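Local atomic coordinates of uncharacterized protein PF1083 (Pyrococcus furiosus, PDB entry 3NRN), a protein that binds adenosine monophosphate and is probably an oxidoreductase related to flavin-containing amine oxidases, its precise reaction being unknown. Residues Ile128-Trp133 with Val158-Leu163; Leu183-Cys188 with Ala302-Leu307; Glu268-Asn273 with Lys328-Gly333. One frame throughout, in Å; residues are numbered along the deposited sequence.

Contact 1 of 3, residues Ile128-Trp133 with Val158-Leu163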
ATOM      1  N   ILE A 128      -0.348  12.360 -21.643  1.00 49.70           N
ATOM      2  CA  ILE A 128      -1.499  13.175 -21.290  1.00 43.53           C
ATOM      3  C   ILE A 128      -2.183  12.598 -20.049  1.00 47.92           C
ATOM      4  O   ILE A 128      -1.946  11.447 -19.680  1.00 48.52           O
ATOM      5  CB  ILE A 128      -2.510  13.200 -22.447  1.00 46.23           C
ATOM      6  CG1 ILE A 128      -3.009  11.779 -22.723  1.00 38.43           C
ATOM      7  CG2 ILE A 128      -1.859  13.785 -23.695  1.00 43.04           C
ATOM      8  CD1 ILE A 128      -3.958  11.676 -23.894  1.00 54.45           C
ATOM      9  N   PRO A 129      -3.045  13.392 -19.391  1.00 48.33           N
ATOM     10  CA  PRO A 129      -3.744  12.916 -18.195  1.00 39.90           C
ATOM     11  C   PRO A 129      -4.506  11.639 -18.503  1.00 40.58           C
ATOM     12  O   PRO A 129      -4.921  11.421 -19.638  1.00 34.72           O
ATOM     13  CB  PRO A 129      -4.680  14.073 -17.859  1.00 42.56           C
ATOM     14  CG  PRO A 129      -3.921  15.264 -18.338  1.00 47.99           C
ATOM     15  CD  PRO A 129      -3.400  14.793 -19.676  1.00 46.78           C
ATOM     16  N   ALA A 130      -4.700  10.806 -17.485  1.00 38.32           N
ATOM     17  CA  ALA A 130      -5.412   9.547 -17.651  1.00 34.28           C
ATOM     18  C   ALA A 130      -6.871   9.746 -18.076  1.00 35.24           C
ATOM     19  O   ALA A 130      -7.388   8.993 -18.898  1.00 34.52           O
ATOM     20  CB  ALA A 130      -5.344   8.737 -16.355  1.00 27.17           C
ATOM     21  N   ASP A 131      -7.533  10.756 -17.521  1.00 32.81           N
ATOM     22  CA  ASP A 131      -8.930  11.016 -17.864  1.00 37.80           C
ATOM     23  C   ASP A 131      -9.056  11.453 -19.319  1.00 37.74           C
ATOM     24  O   ASP A 131     -10.056  11.184 -19.982  1.00 39.21           O
ATOM     25  CB  ASP A 131      -9.515  12.094 -16.944  1.00 39.86           C
ATOM     26  CG  ASP A 131      -8.896  13.462 -17.173  1.00 47.19           C
ATOM     27  OD1 ASP A 131      -7.654  13.568 -17.172  1.00 46.18           O
ATOM     28  OD2 ASP A 131      -9.655  14.438 -17.349  1.00 55.65           O
ATOM     29  N   GLU A 132      -8.022  12.119 -19.814  1.00 45.76           N
ATOM     30  CA  GLU A 132      -8.009  12.601 -21.185  1.00 42.05           C
ATOM     31  C   GLU A 132      -7.859  11.440 -22.155  1.00 45.37           C
ATOM     32  O   GLU A 132      -8.571  11.364 -23.160  1.00 42.09           O
ATOM     33  CB  GLU A 132      -6.854  13.579 -21.372  1.00 45.53           C
ATOM     34  CG  GLU A 132      -7.020  14.520 -22.544  1.00 56.76           C
ATOM     35  CD  GLU A 132      -6.021  15.658 -22.508  1.00 61.19           C
ATOM     36  OE1 GLU A 132      -4.869  15.464 -22.951  1.00 54.70           O
ATOM     37  OE2 GLU A 132      -6.392  16.747 -22.018  1.00 64.47           O
ATOM     38  N   TRP A 133      -6.941  10.531 -21.843  1.00 39.51           N
ATOM     39  CA  TRP A 133      -6.698   9.388 -22.709  1.00 37.65           C
ATOM     40  C   TRP A 133      -7.865   8.402 -22.715  1.00 40.80           C
ATOM     41  O   TRP A 133      -8.123   7.754 -23.728  1.00 38.88           O
ATOM     42  CB  TRP A 133      -5.361   8.721 -22.330  1.00 45.03           C
ATOM     43  CG  TRP A 133      -5.411   7.347 -21.737  1.00 47.70           C
ATOM     44  CD1 TRP A 133      -5.925   6.987 -20.524  1.00 58.44           C
ATOM     45  CD2 TRP A 133      -4.861   6.155 -22.308  1.00 50.03           C
ATOM     46  NE1 TRP A 133      -5.723   5.644 -20.302  1.00 48.63           N
ATOM     47  CE2 TRP A 133      -5.073   5.110 -21.381  1.00 47.51           C
ATOM     48  CE3 TRP A 133      -4.205   5.870 -23.511  1.00 41.91           C
ATOM     49  CZ2 TRP A 133      -4.658   3.798 -21.622  1.00 50.19           C
ATOM     50  CZ3 TRP A 133      -3.791   4.567 -23.751  1.00 58.83           C
ATOM     51  CH2 TRP A 133      -4.017   3.548 -22.808  1.00 49.11           C
ATOM     52  N   VAL A 158      -5.768   9.858  -5.528  1.00 23.84           N
ATOM     53  CA  VAL A 158      -5.752  11.047  -6.377  1.00 22.95           C
ATOM     54  C   VAL A 158      -6.892  10.944  -7.377  1.00 24.28           C
ATOM     55  O   VAL A 158      -7.554   9.907  -7.472  1.00 22.63           O
ATOM     56  CB  VAL A 158      -4.433  11.194  -7.173  1.00 27.30           C
ATOM     57  CG1 VAL A 158      -3.252  11.283  -6.219  1.00 32.62           C
ATOM     58  CG2 VAL A 158      -4.265  10.032  -8.130  1.00 21.71           C
ATOM     59  N   SER A 159      -7.130  12.028  -8.105  1.00 23.27           N
ATOM     60  CA  SER A 159      -8.175  12.048  -9.115  1.00 25.74           C
ATOM     61  C   SER A 159      -7.579  11.483 -10.392  1.00 30.09           C
ATOM     62  O   SER A 159      -6.359  11.503 -10.579  1.00 25.40           O
ATOM     63  CB  SER A 159      -8.664  13.477  -9.361  1.00 26.75           C
ATOM     64  OG  SER A 159      -9.343  13.973  -8.221  1.00 33.77           O
ATOM     65  N   LEU A 160      -8.440  10.979 -11.266  1.00 29.67           N
ATOM     66  CA  LEU A 160      -7.995  10.399 -12.523  1.00 34.33           C
ATOM     67  C   LEU A 160      -7.093  11.368 -13.293  1.00 33.81           C
ATOM     68  O   LEU A 160      -6.089  10.962 -13.883  1.00 36.94           O
ATOM     69  CB  LEU A 160      -9.213  10.012 -13.363  1.00 29.45           C
ATOM     70  CG  LEU A 160      -8.986   8.975 -14.462  1.00 41.84           C
ATOM     71  CD1 LEU A 160      -8.285   7.750 -13.893  1.00 29.19           C
ATOM     72  CD2 LEU A 160     -10.322   8.583 -15.058  1.00 43.63           C
ATOM     73  N   SER A 161      -7.440  12.651 -13.270  1.00 36.80           N
ATOM     74  CA  SER A 161      -6.644  13.654 -13.971  1.00 32.78           C
ATOM     75  C   SER A 161      -5.255  13.824 -13.353  1.00 35.04           C
ATOM     76  O   SER A 161      -4.379  14.453 -13.951  1.00 35.19           O
ATOM     77  CB  SER A 161      -7.381  15.005 -13.998  1.00 32.03           C
ATOM     78  OG  SER A 161      -7.692  15.464 -12.690  1.00 36.83           O
ATOM     79  N   ASP A 162      -5.046  13.258 -12.167  1.00 31.96           N
ATOM     80  CA  ASP A 162      -3.750  13.356 -11.503  1.00 32.07           C
ATOM     81  C   ASP A 162      -2.795  12.238 -11.915  1.00 31.23           C
ATOM     82  O   ASP A 162      -1.612  12.262 -11.571  1.00 36.47           O
ATOM     83  CB  ASP A 162      -3.916  13.348  -9.983  1.00 43.94           C
ATOM     84  CG  ASP A 162      -4.536  14.627  -9.460  1.00 50.02           C
ATOM     85  OD1 ASP A 162      -4.076  15.714  -9.859  1.00 54.54           O
ATOM     86  OD2 ASP A 162      -5.476  14.546  -8.644  1.00 47.52           O
ATOM     87  N   LEU A 163      -3.312  11.253 -12.637  1.00 28.50           N
ATOM     88  CA  LEU A 163      -2.493  10.140 -13.111  1.00 33.42           C
ATOM     89  C   LEU A 163      -2.188  10.343 -14.592  1.00 31.76           C
ATOM     90  O   LEU A 163      -2.986  10.940 -15.312  1.00 34.63           O
ATOM     91  CB  LEU A 163      -3.240   8.813 -12.936  1.00 36.13           C
ATOM     92  CG  LEU A 163      -3.471   8.251 -11.529  1.00 39.43           C
ATOM     93  CD1 LEU A 163      -4.423   7.066 -11.611  1.00 40.52           C
ATOM     94  CD2 LEU A 163      -2.144   7.822 -10.913  1.00 35.16           C
TER
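Ala130 and Asp131, at the start of helix 130-137, face the short 3-10 turn of residues 160-162. The methyl of Ala130 enters between two backbone carbonyls, with CB 3.4 Å from Leu160 O and as near to Leu163 O. Ala130 CB also meets Leu160 CD1 and Leu163 CB, each at 4.0 Å. Leu160 straddles the first helical turn with its two methyls: CD1 reaches Ala130 CB, whereas CD2 lies alongside the Asp131 backbone, 4.0 Å from Asp131 CA. With CG held between the backbone N and the carbonyl carbon (chi1 68°), the Asp131 carboxylate lies against CA and CB of Ser161, OD1 coming within 3.4 Å of Ser161 CA. Cutting this side chain back to an alanine is likely to open a gap beside Ser161 CA and CB and to lose a negative charge suited to the N-terminal end of the helix. The single hydrogen bond between the segments is made by the backbone, Ala130 N donating to Leu163 O over 2.8 Å. It is moderately bent, 149° at the hydrogen, and the donor sits 29° off the carbonyl plane. The same oxygen receives a CA-H...O contact from Pro129, whose CA is 3.6 Å from Leu163 O. Leu168 of helix 165-178 also packs against Ala130, and Leu148 of helix 142-156 against Leu160. Pro129 occupies the N-cap position, and the first helical N-H after it is taken up by a carbonyl from the turn between two other helices, a helix N-terminus docked onto an interhelical turn.

Contact 2 of 3, residues Leu183-Cys188 with Ala302-Leu307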
ATOM      1  N   LEU A 183      -8.000 -10.805   0.987  1.00 31.96           N
ATOM      2  CA  LEU A 183      -8.001 -10.506   2.413  1.00 26.09           C
ATOM      3  C   LEU A 183      -6.967 -11.368   3.130  1.00 26.68           C
ATOM      4  O   LEU A 183      -6.611 -12.449   2.659  1.00 26.52           O
ATOM      5  CB  LEU A 183      -9.387 -10.770   3.003  1.00 27.51           C
ATOM      6  CG  LEU A 183     -10.549  -9.902   2.509  1.00 30.27           C
ATOM      7  CD1 LEU A 183     -11.834 -10.315   3.227  1.00 23.57           C
ATOM      8  CD2 LEU A 183     -10.250  -8.440   2.781  1.00 21.03           C
ATOM      9  N   ILE A 184      -6.501 -10.884   4.277  1.00 25.02           N
ATOM     10  CA  ILE A 184      -5.493 -11.573   5.065  1.00 27.62           C
ATOM     11  C   ILE A 184      -6.053 -12.096   6.388  1.00 25.97           C
ATOM     12  O   ILE A 184      -6.503 -11.317   7.226  1.00 21.32           O
ATOM     13  CB  ILE A 184      -4.331 -10.623   5.416  1.00 28.41           C
ATOM     14  CG1 ILE A 184      -3.913  -9.817   4.182  1.00 22.35           C
ATOM     15  CG2 ILE A 184      -3.164 -11.425   5.958  1.00 20.20           C
ATOM     16  CD1 ILE A 184      -2.938  -8.722   4.494  1.00 26.30           C
ATOM     17  N   ARG A 185      -6.016 -13.406   6.593  1.00 23.51           N
ATOM     18  CA  ARG A 185      -6.513 -13.945   7.853  1.00 26.79           C
ATOM     19  C   ARG A 185      -5.592 -13.422   8.943  1.00 29.95           C
ATOM     20  O   ARG A 185      -4.360 -13.458   8.800  1.00 27.91           O
ATOM     21  CB  ARG A 185      -6.502 -15.478   7.842  1.00 30.86           C
ATOM     22  CG  ARG A 185      -6.947 -16.113   9.161  1.00 26.42           C
ATOM     23  CD  ARG A 185      -7.221 -17.606   8.987  1.00 37.92           C
ATOM     24  NE  ARG A 185      -8.415 -17.839   8.177  1.00 34.72           N
ATOM     25  CZ  ARG A 185      -9.654 -17.590   8.592  1.00 41.15           C
ATOM     26  NH1 ARG A 185      -9.864 -17.107   9.812  1.00 35.37           N
ATOM     27  NH2 ARG A 185     -10.683 -17.805   7.783  1.00 37.40           N
ATOM     28  N   GLY A 186      -6.189 -12.912  10.017  1.00 27.86           N
ATOM     29  CA  GLY A 186      -5.403 -12.372  11.109  1.00 24.39           C
ATOM     30  C   GLY A 186      -5.088 -10.901  10.913  1.00 29.54           C
ATOM     31  O   GLY A 186      -4.480 -10.272  11.776  1.00 28.14           O
ATOM     32  N   GLY A 187      -5.503 -10.345   9.779  1.00 31.51           N
ATOM     33  CA  GLY A 187      -5.243  -8.940   9.513  1.00 22.87           C
ATOM     34  C   GLY A 187      -3.806  -8.686   9.096  1.00 26.43           C
ATOM     35  O   GLY A 187      -3.034  -9.628   8.911  1.00 29.91           O
ATOM     36  N   CYS A 188      -3.443  -7.414   8.952  1.00 24.73           N
ATOM     37  CA  CYS A 188      -2.089  -7.043   8.553  1.00 23.33           C
ATOM     38  C   CYS A 188      -1.028  -7.599   9.502  1.00 21.05           C
ATOM     39  O   CYS A 188       0.061  -7.973   9.071  1.00 27.39           O
ATOM     40  CB  CYS A 188      -1.944  -5.517   8.491  1.00 13.88           C
ATOM     41  SG  CYS A 188      -2.952  -4.690   7.234  1.00 30.18           S
ATOM     42  N   ALA A 302     -15.093 -10.662   6.441  1.00 36.52           N
ATOM     43  CA  ALA A 302     -15.737 -11.619   5.552  1.00 33.68           C
ATOM     44  C   ALA A 302     -14.865 -12.860   5.401  1.00 40.07           C
ATOM     45  O   ALA A 302     -15.316 -13.877   4.877  1.00 41.93           O
ATOM     46  CB  ALA A 302     -15.988 -10.986   4.190  1.00 32.57           C
ATOM     47  N   LEU A 303     -13.612 -12.764   5.847  1.00 39.93           N
ATOM     48  CA  LEU A 303     -12.680 -13.891   5.788  1.00 39.45           C
ATOM     49  C   LEU A 303     -12.362 -14.329   7.210  1.00 39.35           C
ATOM     50  O   LEU A 303     -12.544 -15.490   7.573  1.00 38.64           O
ATOM     51  CB  LEU A 303     -11.375 -13.509   5.069  1.00 38.84           C
ATOM     52  CG  LEU A 303     -10.232 -14.540   5.169  1.00 34.17           C
ATOM     53  CD1 LEU A 303     -10.669 -15.858   4.548  1.00 40.22           C
ATOM     54  CD2 LEU A 303      -8.982 -14.026   4.470  1.00 31.50           C
ATOM     55  N   ASP A 304     -11.878 -13.391   8.013  1.00 34.86           N
ATOM     56  CA  ASP A 304     -11.546 -13.680   9.397  1.00 40.87           C
ATOM     57  C   ASP A 304     -12.576 -12.995  10.289  1.00 42.04           C
ATOM     58  O   ASP A 304     -12.532 -11.781  10.475  1.00 37.01           O
ATOM     59  CB  ASP A 304     -10.147 -13.160   9.720  1.00 41.31           C
ATOM     60  CG  ASP A 304      -9.701 -13.527  11.117  1.00 50.51           C
ATOM     61  OD1 ASP A 304     -10.561 -13.930  11.935  1.00 39.69           O
ATOM     62  OD2 ASP A 304      -8.489 -13.403  11.401  1.00 43.80           O
ATOM     63  N   LYS A 305     -13.498 -13.780  10.841  1.00 42.91           N
ATOM     64  CA  LYS A 305     -14.551 -13.246  11.697  1.00 45.71           C
ATOM     65  C   LYS A 305     -14.041 -12.688  13.021  1.00 41.91           C
ATOM     66  O   LYS A 305     -14.690 -11.835  13.628  1.00 39.54           O
ATOM     67  CB  LYS A 305     -15.605 -14.318  11.982  1.00 50.01           C
ATOM     68  CG  LYS A 305     -16.895 -13.757  12.570  1.00 61.12           C
ATOM     69  CD  LYS A 305     -17.772 -14.841  13.190  1.00 71.10           C
ATOM     70  CE  LYS A 305     -17.137 -15.409  14.454  1.00 67.35           C
ATOM     71  NZ  LYS A 305     -18.023 -16.389  15.141  1.00 69.37           N
ATOM     72  N   SER A 306     -12.887 -13.169  13.474  1.00 37.39           N
ATOM     73  CA  SER A 306     -12.318 -12.704  14.736  1.00 36.06           C
ATOM     74  C   SER A 306     -11.905 -11.239  14.639  1.00 35.82           C
ATOM     75  O   SER A 306     -11.637 -10.592  15.651  1.00 30.71           O
ATOM     76  CB  SER A 306     -11.100 -13.544  15.116  1.00 40.90           C
ATOM     77  OG  SER A 306     -10.026 -13.309  14.221  1.00 40.14           O
ATOM     78  N   LEU A 307     -11.846 -10.726  13.415  1.00 37.38           N
ATOM     79  CA  LEU A 307     -11.471  -9.336  13.185  1.00 41.22           C
ATOM     80  C   LEU A 307     -12.579  -8.397  13.629  1.00 38.51           C
ATOM     81  O   LEU A 307     -12.321  -7.249  13.978  1.00 42.81           O
ATOM     82  CB  LEU A 307     -11.159  -9.116  11.704  1.00 41.39           C
ATOM     83  CG  LEU A 307      -9.690  -9.206  11.277  1.00 43.60           C
ATOM     84  CD1 LEU A 307      -8.963 -10.305  12.019  1.00 33.16           C
ATOM     85  CD2 LEU A 307      -9.634  -9.429   9.781  1.00 34.75           C
TER
HETATM   86  O   HOH W   1      -9.693 -11.187   6.548  1.00 33.98           O
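Arg185 and Asp304 come within 5.3 Å at their CA atoms, where a type II beta turn from Ile184 to Gly187 meets residues 302-307. The contact joins the end of strand 182-184, middle strand of an antiparallel sheet, to the loop between strands 296-298 and 312-320 of the mixed sheet. At Gly186 (phi 89°) a side chain would jam against the carbonyl O of Arg185. The side chains of Leu183 and Leu303 lie antiparallel, Leu303 CD2 resting 3.6 Å from Leu183 CB and Leu183 CD1 against Leu303 CB. Leu307 CD1 touches the turn backbone at Gly186 and Gly187. The Arg185 chain, bent at chi3, runs transverse to Leu303 and Asp304 and brings NH2 to 3.0 Å from Leu303 O. Arg185 NH1 forms a long salt bridge of 3.9 Å to Asp304 OD1, the guanidinium and carboxylate planes 40° apart, while NE pairs with Glu77. Asp304 divides its oxygens between the segments: OD1 accepts from Ser306 N at 2.9 Å, met on the anti side but 32° out of the carboxylate plane, an Asx turn. Asp304 OD2 grips the beta turn, accepting the Gly186 N-H at 2.7 Å through its anti lone pair.

Contact 3 of 3, residues Glu268-Asn273 with Lys328-Gly333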
ATOM      1  N   GLU A 268      -3.191  12.865   1.328  1.00 43.23           N
ATOM      2  CA  GLU A 268      -3.925  12.359   2.479  1.00 39.05           C
ATOM      3  C   GLU A 268      -5.144  11.514   2.137  1.00 36.39           C
ATOM      4  O   GLU A 268      -5.710  11.608   1.046  1.00 32.19           O
ATOM      5  CB  GLU A 268      -4.372  13.506   3.387  1.00 48.32           C
ATOM      6  CG  GLU A 268      -3.310  14.017   4.341  1.00 60.43           C
ATOM      7  CD  GLU A 268      -2.625  15.263   3.830  1.00 67.69           C
ATOM      8  OE1 GLU A 268      -3.337  16.251   3.541  1.00 76.63           O
ATOM      9  OE2 GLU A 268      -1.381  15.258   3.722  1.00 67.81           O
ATOM     10  N   GLY A 269      -5.540  10.692   3.101  1.00 33.69           N
ATOM     11  CA  GLY A 269      -6.697   9.835   2.935  1.00 33.86           C
ATOM     12  C   GLY A 269      -7.419   9.669   4.260  1.00 30.66           C
ATOM     13  O   GLY A 269      -6.854   9.910   5.329  1.00 25.13           O
ATOM     14  N   ILE A 270      -8.681   9.269   4.194  1.00 24.56           N
ATOM     15  CA  ILE A 270      -9.458   9.062   5.397  1.00 22.53           C
ATOM     16  C   ILE A 270     -10.029   7.660   5.364  1.00 26.24           C
ATOM     17  O   ILE A 270     -10.531   7.204   4.335  1.00 25.08           O
ATOM     18  CB  ILE A 270     -10.617  10.097   5.530  1.00 25.16           C
ATOM     19  CG1 ILE A 270     -10.039  11.511   5.656  1.00 30.13           C
ATOM     20  CG2 ILE A 270     -11.467   9.776   6.757  1.00 25.23           C
ATOM     21  CD1 ILE A 270     -11.056  12.585   5.988  1.00 30.40           C
ATOM     22  N   LYS A 271      -9.921   6.973   6.495  1.00 24.03           N
ATOM     23  CA  LYS A 271     -10.429   5.620   6.633  1.00 29.13           C
ATOM     24  C   LYS A 271     -11.604   5.617   7.598  1.00 27.94           C
ATOM     25  O   LYS A 271     -11.547   6.225   8.665  1.00 33.80           O
ATOM     26  CB  LYS A 271      -9.335   4.694   7.160  1.00 31.33           C
ATOM     27  CG  LYS A 271      -8.607   3.906   6.082  1.00 34.20           C
ATOM     28  CD  LYS A 271      -7.356   3.245   6.635  1.00 39.46           C
ATOM     29  CE  LYS A 271      -7.656   2.365   7.844  1.00 35.01           C
ATOM     30  NZ  LYS A 271      -6.385   1.946   8.508  1.00 38.34           N
ATOM     31  N   PHE A 272     -12.670   4.935   7.206  1.00 28.87           N
ATOM     32  CA  PHE A 272     -13.864   4.838   8.028  1.00 27.79           C
ATOM     33  C   PHE A 272     -14.049   3.398   8.475  1.00 25.93           C
ATOM     34  O   PHE A 272     -14.159   2.490   7.656  1.00 34.68           O
ATOM     35  CB  PHE A 272     -15.088   5.300   7.229  1.00 20.34           C
ATOM     36  CG  PHE A 272     -15.063   6.762   6.883  1.00 33.20           C
ATOM     37  CD1 PHE A 272     -15.629   7.701   7.739  1.00 34.29           C
ATOM     38  CD2 PHE A 272     -14.433   7.207   5.723  1.00 32.62           C
ATOM     39  CE1 PHE A 272     -15.571   9.064   7.445  1.00 33.05           C
ATOM     40  CE2 PHE A 272     -14.368   8.568   5.421  1.00 30.78           C
ATOM     41  CZ  PHE A 272     -14.938   9.497   6.283  1.00 30.29           C
ATOM     42  N   ASN A 273     -14.064   3.193   9.783  1.00 27.21           N
ATOM     43  CA  ASN A 273     -14.253   1.862  10.342  1.00 29.36           C
ATOM     44  C   ASN A 273     -15.702   1.839  10.833  1.00 28.10           C
ATOM     45  O   ASN A 273     -16.054   2.563  11.760  1.00 35.41           O
ATOM     46  CB  ASN A 273     -13.272   1.650  11.496  1.00 24.46           C
ATOM     47  CG  ASN A 273     -11.814   1.805  11.061  1.00 31.48           C
ATOM     48  OD1 ASN A 273     -11.249   0.913  10.433  1.00 30.84           O
ATOM     49  ND2 ASN A 273     -11.212   2.947  11.381  1.00 21.84           N
ATOM     50  N   LYS A 328     -15.327  18.333   7.612  1.00 27.57           N
ATOM     51  CA  LYS A 328     -16.431  18.217   6.672  1.00 33.10           C
ATOM     52  C   LYS A 328     -16.388  16.879   5.949  1.00 32.12           C
ATOM     53  O   LYS A 328     -17.418  16.239   5.751  1.00 38.19           O
ATOM     54  CB  LYS A 328     -16.377  19.360   5.658  1.00 30.72           C
ATOM     55  CG  LYS A 328     -16.598  20.730   6.281  1.00 38.71           C
ATOM     56  CD  LYS A 328     -16.546  21.827   5.231  1.00 33.68           C
ATOM     57  CE  LYS A 328     -16.756  23.198   5.849  1.00 40.41           C
ATOM     58  NZ  LYS A 328     -16.759  24.262   4.811  1.00 42.40           N
ATOM     59  N   ALA A 329     -15.186  16.463   5.562  1.00 29.75           N
ATOM     60  CA  ALA A 329     -14.989  15.201   4.859  1.00 21.27           C
ATOM     61  C   ALA A 329     -15.422  14.017   5.715  1.00 24.15           C
ATOM     62  O   ALA A 329     -16.120  13.118   5.235  1.00 23.35           O
ATOM     63  CB  ALA A 329     -13.523  15.053   4.461  1.00 31.06           C
ATOM     64  N   ILE A 330     -14.996  14.003   6.975  1.00 27.15           N
ATOM     65  CA  ILE A 330     -15.367  12.914   7.869  1.00 31.21           C
ATOM     66  C   ILE A 330     -16.884  12.859   7.997  1.00 38.12           C
ATOM     67  O   ILE A 330     -17.480  11.786   7.922  1.00 34.80           O
ATOM     68  CB  ILE A 330     -14.742  13.083   9.268  1.00 28.23           C
ATOM     69  CG1 ILE A 330     -13.224  12.854   9.190  1.00 28.64           C
ATOM     70  CG2 ILE A 330     -15.375  12.096  10.245  1.00 30.68           C
ATOM     71  CD1 ILE A 330     -12.493  13.019  10.519  1.00 28.71           C
ATOM     72  N   GLU A 331     -17.498  14.026   8.185  1.00 38.57           N
ATOM     73  CA  GLU A 331     -18.948  14.140   8.306  1.00 39.35           C
ATOM     74  C   GLU A 331     -19.653  13.630   7.050  1.00 32.35           C
ATOM     75  O   GLU A 331     -20.661  12.933   7.134  1.00 31.19           O
ATOM     76  CB  GLU A 331     -19.350  15.600   8.542  1.00 42.99           C
ATOM     77  CG  GLU A 331     -19.325  16.045   9.990  1.00 54.00           C
ATOM     78  CD  GLU A 331     -19.665  17.516  10.146  1.00 58.50           C
ATOM     79  OE1 GLU A 331     -20.647  17.965   9.518  1.00 63.31           O
ATOM     80  OE2 GLU A 331     -18.956  18.222  10.898  1.00 60.51           O
ATOM     81  N   LYS A 332     -19.128  13.999   5.887  1.00 30.77           N
ATOM     82  CA  LYS A 332     -19.715  13.569   4.626  1.00 27.38           C
ATOM     83  C   LYS A 332     -19.491  12.073   4.478  1.00 34.97           C
ATOM     84  O   LYS A 332     -20.302  11.374   3.867  1.00 31.29           O
ATOM     85  CB  LYS A 332     -19.064  14.308   3.453  1.00 38.06           C
ATOM     86  CG  LYS A 332     -19.736  14.078   2.107  1.00 38.36           C
ATOM     87  CD  LYS A 332     -21.163  14.610   2.108  1.00 56.11           C
ATOM     88  CE  LYS A 332     -21.830  14.432   0.752  1.00 59.08           C
ATOM     89  NZ  LYS A 332     -23.241  14.922   0.758  1.00 64.82           N
ATOM     90  N   GLY A 333     -18.387  11.590   5.048  1.00 29.68           N
ATOM     91  CA  GLY A 333     -18.066  10.178   4.969  1.00 25.06           C
ATOM     92  C   GLY A 333     -19.064   9.329   5.728  1.00 32.61           C
ATOM     93  O   GLY A 333     -19.576   8.344   5.201  1.00 30.62           O
TER
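The Phe272 ring is pressed against the backbone of helix 326-340, with Gly333 over one face and Ile330 and Ala329 at its rim. Gly333 C lies above that face, and Gly333 CA is 3.5 Å from Phe272 CZ. At the edge, Ile330 CA lies in the ring plane, and two helix carbonyl oxygens are near it, Ile330 O approaching Phe272 CE1 to 3.4 Å and Ala329 O standing farther off CZ. Trp334, the next helix residue, makes an edge-to-face pair with the same ring, and Met319 and Ile294 also touch Phe272. The missing side chain of Gly333 makes this fit possible, since a CB there would fall 1.9 Å from Phe272 CZ. Two residues earlier, on the same face of the strand, Ile270 sends its CD1 between Ala329 CB, at 3.8 Å, and Ile330 CG1, at 3.9 Å. With CG1 anti to the carbonyl carbon (chi1 -63°) and the chain extended, Ile270 carries CD1 out to the helix, its side chain lying crosswise to that of Ile330. The other branch of Ile330, CG2, goes to Phe272, 4.1 Å from CE1, so this one residue touches both strand side chains, by different branches.

Strand 269-273 and helix 328-333 run in similar directions, their axes 9.7 Å apart and crossing at -37°. Helix 326-340 joins strands 312-320 and 345-351, which flank strand 269-277 and are parallel to each other, so it forms the crossover of a beta-alpha-beta unit passing over that middle strand. The two segments are held by apolar packing and by ring edge against carbonyl oxygen, which suggests that steric fit, with a glycine against the ring face, probably limits how closely helix and sheet approach.

Contact 3 is the buried one, a helix packed on the mixed sheet, whereas contacts 1 and 2 are partly buried junctions of turns and loops. Contacts 1 and 2 lie on opposite sides of the chain's centre, their centres 34 Å apart. Contacts 2 and 3 alternate along the chain: the loop of contact 2 leads into strand 312-320, which pairs with strand 269-277 of contact 3. Contact 1 belongs to a helical region, yet Val158 touches Ser267, just before that strand. Chemistry follows place: a helix-start backbone bond in contact 1, leucine packing with a carboxylate-to-backbone bond and a long ion pair in contact 2, apolar packing with a ring edge near helix carbonyls in contact 3.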